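Local structure of putative hydrolase (Shewanella frigidimarina, 3LHO) at residues A[99-104]-A[111-116]. The protein probably acts as an iron-dependent dioxygenase of the 2-oxoadipate dioxygenase/decarboxylase family, and carries a nickel ion in this crystal. Residues are numbered along the deposited sequence; the frame is centred on the assembly and turned at random.
Sequences LLVEEF and SIHGLI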
ATOM      1  N   LEU A  99      -7.267   8.460   5.998  1.00 17.67           N
ATOM      2  CA  LEU A  99      -8.402   8.241   6.872  1.00 16.41           C
ATOM      3  C   LEU A  99      -9.000   9.578   7.297  1.00 14.31           C
ATOM      4  O   LEU A  99      -8.297  10.518   7.637  1.00 13.84           O
ATOM      5  CB  LEU A  99      -7.944   7.446   8.115  1.00 15.04           C
ATOM      6  CG  LEU A  99      -9.031   6.895   9.071  1.00 23.30           C
ATOM      7  CD1 LEU A  99      -9.756   5.709   8.470  1.00 13.86           C
ATOM      8  CD2 LEU A  99      -8.364   6.488  10.391  1.00 30.68           C
ATOM      9  N   LEU A 100     -10.326   9.657   7.309  1.00 15.27           N
ATOM     10  CA  LEU A 100     -10.985  10.873   7.748  1.00 16.13           C
ATOM     11  C   LEU A 100     -11.164  10.807   9.268  1.00 15.90           C
ATOM     12  O   LEU A 100     -12.089  10.182   9.779  1.00 15.36           O
ATOM     13  CB  LEU A 100     -12.319  10.996   7.011  1.00 15.30           C
ATOM     14  CG  LEU A 100     -12.220  10.965   5.476  1.00 24.01           C
ATOM     15  CD1 LEU A 100     -13.620  10.975   4.897  1.00 27.75           C
ATOM     16  CD2 LEU A 100     -11.448  12.198   4.967  1.00 20.04           C
ATOM     17  N   VAL A 101     -10.251  11.450   9.988  1.00 15.90           N
ATOM     18  CA  VAL A 101     -10.156  11.302  11.444  1.00 16.01           C
ATOM     19  C   VAL A 101     -11.408  11.757  12.190  1.00 18.85           C
ATOM     20  O   VAL A 101     -11.729  11.207  13.245  1.00 18.70           O
ATOM     21  CB  VAL A 101      -8.921  12.015  11.970  1.00 14.75           C
ATOM     22  CG1 VAL A 101      -8.892  12.019  13.513  1.00 19.15           C
ATOM     23  CG2 VAL A 101      -7.675  11.305  11.369  1.00  9.57           C
ATOM     24  N   GLU A 102     -12.140  12.705  11.605  1.00 21.43           N
ATOM     25  CA  GLU A 102     -13.350  13.225  12.216  1.00 19.97           C
ATOM     26  C   GLU A 102     -14.472  12.200  12.283  1.00 22.28           C
ATOM     27  O   GLU A 102     -15.457  12.444  12.939  1.00 21.89           O
ATOM     28  CB  GLU A 102     -13.881  14.454  11.450  1.00 23.70           C
ATOM     29  CG  GLU A 102     -12.913  15.629  11.431  1.00 27.50           C
ATOM     30  CD  GLU A 102     -11.777  15.476  10.426  1.00 22.38           C
ATOM     31  OE1 GLU A 102     -11.824  14.532   9.539  1.00 15.74           O
ATOM     32  OE2 GLU A 102     -10.811  16.290  10.594  1.00 30.59           O
ATOM     33  N   GLU A 103     -14.355  11.083  11.586  1.00 20.80           N
ATOM     34  CA  GLU A 103     -15.447  10.110  11.586  1.00 22.32           C
ATOM     35  C   GLU A 103     -15.357   9.176  12.807  1.00 21.85           C
ATOM     36  O   GLU A 103     -16.175   8.307  12.938  1.00 19.10           O
ATOM     37  CB  GLU A 103     -15.451   9.286  10.293  1.00 20.34           C
ATOM     38  CG  GLU A 103     -15.549  10.135   9.016  1.00 23.33           C
ATOM     39  CD  GLU A 103     -16.942  10.688   8.786  1.00 32.23           C
ATOM     40  OE1 GLU A 103     -17.810  10.379   9.593  1.00 30.20           O
ATOM     41  OE2 GLU A 103     -17.169  11.410   7.794  1.00 38.28           O
ATOM     42  N   PHE A 104     -14.335   9.327  13.661  1.00 18.47           N
ATOM     43  CA  PHE A 104     -14.083   8.370  14.733  1.00 15.12           C
ATOM     44  C   PHE A 104     -14.401   8.987  16.063  1.00 15.71           C
ATOM     45  O   PHE A 104     -14.605  10.189  16.138  1.00 18.16           O
ATOM     46  CB  PHE A 104     -12.617   7.830  14.614  1.00 15.26           C
ATOM     47  CG  PHE A 104     -12.442   7.054  13.388  1.00 20.96           C
ATOM     48  CD1 PHE A 104     -12.865   5.722  13.334  1.00 21.20           C
ATOM     49  CD2 PHE A 104     -12.055   7.686  12.209  1.00 20.07           C
ATOM     50  CE1 PHE A 104     -12.814   5.007  12.154  1.00 24.16           C
ATOM     51  CE2 PHE A 104     -12.012   6.970  11.010  1.00 15.87           C
ATOM     52  CZ  PHE A 104     -12.382   5.633  10.982  1.00 19.56           C
ATOM     53  N   SER A 111      -6.112  10.366  20.183  1.00 17.11           N
ATOM     54  CA  SER A 111      -4.953   9.478  20.125  1.00 19.18           C
ATOM     55  C   SER A 111      -4.181   9.639  18.818  1.00 19.38           C
ATOM     56  O   SER A 111      -2.959   9.659  18.830  1.00 17.06           O
ATOM     57  CB  SER A 111      -5.348   8.012  20.311  1.00 19.92           C
ATOM     58  OG  SER A 111      -5.644   7.782  21.681  1.00 19.50           O
ATOM     59  N   ILE A 112      -4.904   9.741  17.708  1.00 17.29           N
ATOM     60  CA  ILE A 112      -4.288   9.862  16.387  1.00 18.34           C
ATOM     61  C   ILE A 112      -3.553  11.197  16.330  1.00 19.93           C
ATOM     62  O   ILE A 112      -2.366  11.218  15.970  1.00 17.09           O
ATOM     63  CB  ILE A 112      -5.290   9.729  15.251  1.00 17.52           C
ATOM     64  CG1 ILE A 112      -5.795   8.277  15.164  1.00 21.24           C
ATOM     65  CG2 ILE A 112      -4.703  10.166  13.887  1.00 13.72           C
ATOM     66  CD1 ILE A 112      -7.049   8.116  14.278  1.00 17.44           C
ATOM     67  N   HIS A 113      -4.204  12.285  16.766  1.00 16.66           N
ATOM     68  CA  HIS A 113      -3.505  13.582  16.813  1.00 20.17           C
ATOM     69  C   HIS A 113      -2.263  13.528  17.651  1.00 18.48           C
ATOM     70  O   HIS A 113      -1.239  14.129  17.298  1.00 23.10           O
ATOM     71  CB  HIS A 113      -4.397  14.714  17.278  1.00 19.65           C
ATOM     72  CG  HIS A 113      -5.266  15.237  16.203  1.00 21.03           C
ATOM     73  ND1 HIS A 113      -4.811  16.133  15.258  1.00 22.17           N
ATOM     74  CD2 HIS A 113      -6.549  14.962  15.888  1.00 22.08           C
ATOM     75  CE1 HIS A 113      -5.800  16.416  14.427  1.00 18.35           C
ATOM     76  NE2 HIS A 113      -6.854  15.695  14.770  1.00 23.16           N
ATOM     77  N   GLY A 114      -2.310  12.764  18.733  1.00 20.76           N
ATOM     78  CA  GLY A 114      -1.173  12.619  19.602  1.00 18.18           C
ATOM     79  C   GLY A 114       0.027  11.967  18.965  1.00 23.37           C
ATOM     80  O   GLY A 114       1.179  12.291  19.306  1.00 20.02           O
ATOM     81  N   LEU A 115      -0.221  11.025  18.049  1.00 22.11           N
ATOM     82  CA  LEU A 115       0.879  10.374  17.329  1.00 19.81           C
ATOM     83  C   LEU A 115       1.464  11.333  16.298  1.00 19.47           C
ATOM     84  O   LEU A 115       2.662  11.458  16.177  1.00 17.33           O
ATOM     85  CB  LEU A 115       0.373   9.098  16.641  1.00 21.19           C
ATOM     86  CG  LEU A 115      -0.408   8.062  17.502  1.00 19.52           C
ATOM     87  CD1 LEU A 115      -0.752   6.843  16.677  1.00 21.32           C
ATOM     88  CD2 LEU A 115       0.350   7.619  18.733  1.00 20.82           C
ATOM     89  N   ILE A 116       0.601  12.002  15.550  1.00 18.53           N
ATOM     90  CA  ILE A 116       1.073  12.883  14.470  1.00 21.41           C
ATOM     91  C   ILE A 116       1.738  14.145  15.008  1.00 18.66           C
ATOM     92  O   ILE A 116       2.605  14.689  14.365  1.00 21.11           O
ATOM     93  CB  ILE A 116      -0.043  13.212  13.492  1.00 19.71           C
ATOM     94  CG1 ILE A 116      -0.625  11.900  12.894  1.00 20.93           C
ATOM     95  CG2 ILE A 116       0.459  14.163  12.373  1.00 14.78           C
ATOM     96  CD1 ILE A 116       0.424  11.045  12.208  1.00 18.99           C
TER
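Val101 and Ile112 meet tip to tip, and this apolar pair is the heart of the contact. The CG2 methyl of Val101, anti to its own carbonyl carbon, lies 4.1 Å from CG2 of Ile112. Both side chains are buried. Both Val101 methyls also lie by Ile112 CD1. CG1, set opposite the backbone N (chi1 173°), additionally comes obliquely to the His113 ring, 4.4 Å from NE2. The longer branch of Ile112 is extended (chi2 166°) and puts CD1 4.4 Å from each of Leu99 CD2, Val101 CG1 and Val101 CG2. These are ordinary van der Waals contacts, and the area buried between the segments is small, 157 Å². His113 lies at the margin, and its side chain is near a bound sulfate, probably from the crystallisation liquor. Glu102 OE2 stands 5.8 Å from His113 NE2, too far for direct contact; OE1 of the same carboxylate is hydrogen-bonded to Asn48. The 3-10 turn at 101-103 brings Phe104 N to Val101 O, a 3.2 Å hydrogen bond, and this oxygen lies at the edge of the Phe104 ring, in its plane. The contact joins the turn after strand 93-99 to helix 106-116, which follows it. Phe47 of strand 39-47 touches Leu99, Val101 and Ile112. Helix 140-149 packs on Ile112 through Leu146, and helix 151-159 meets Leu99 through Tyr152 and Ala153.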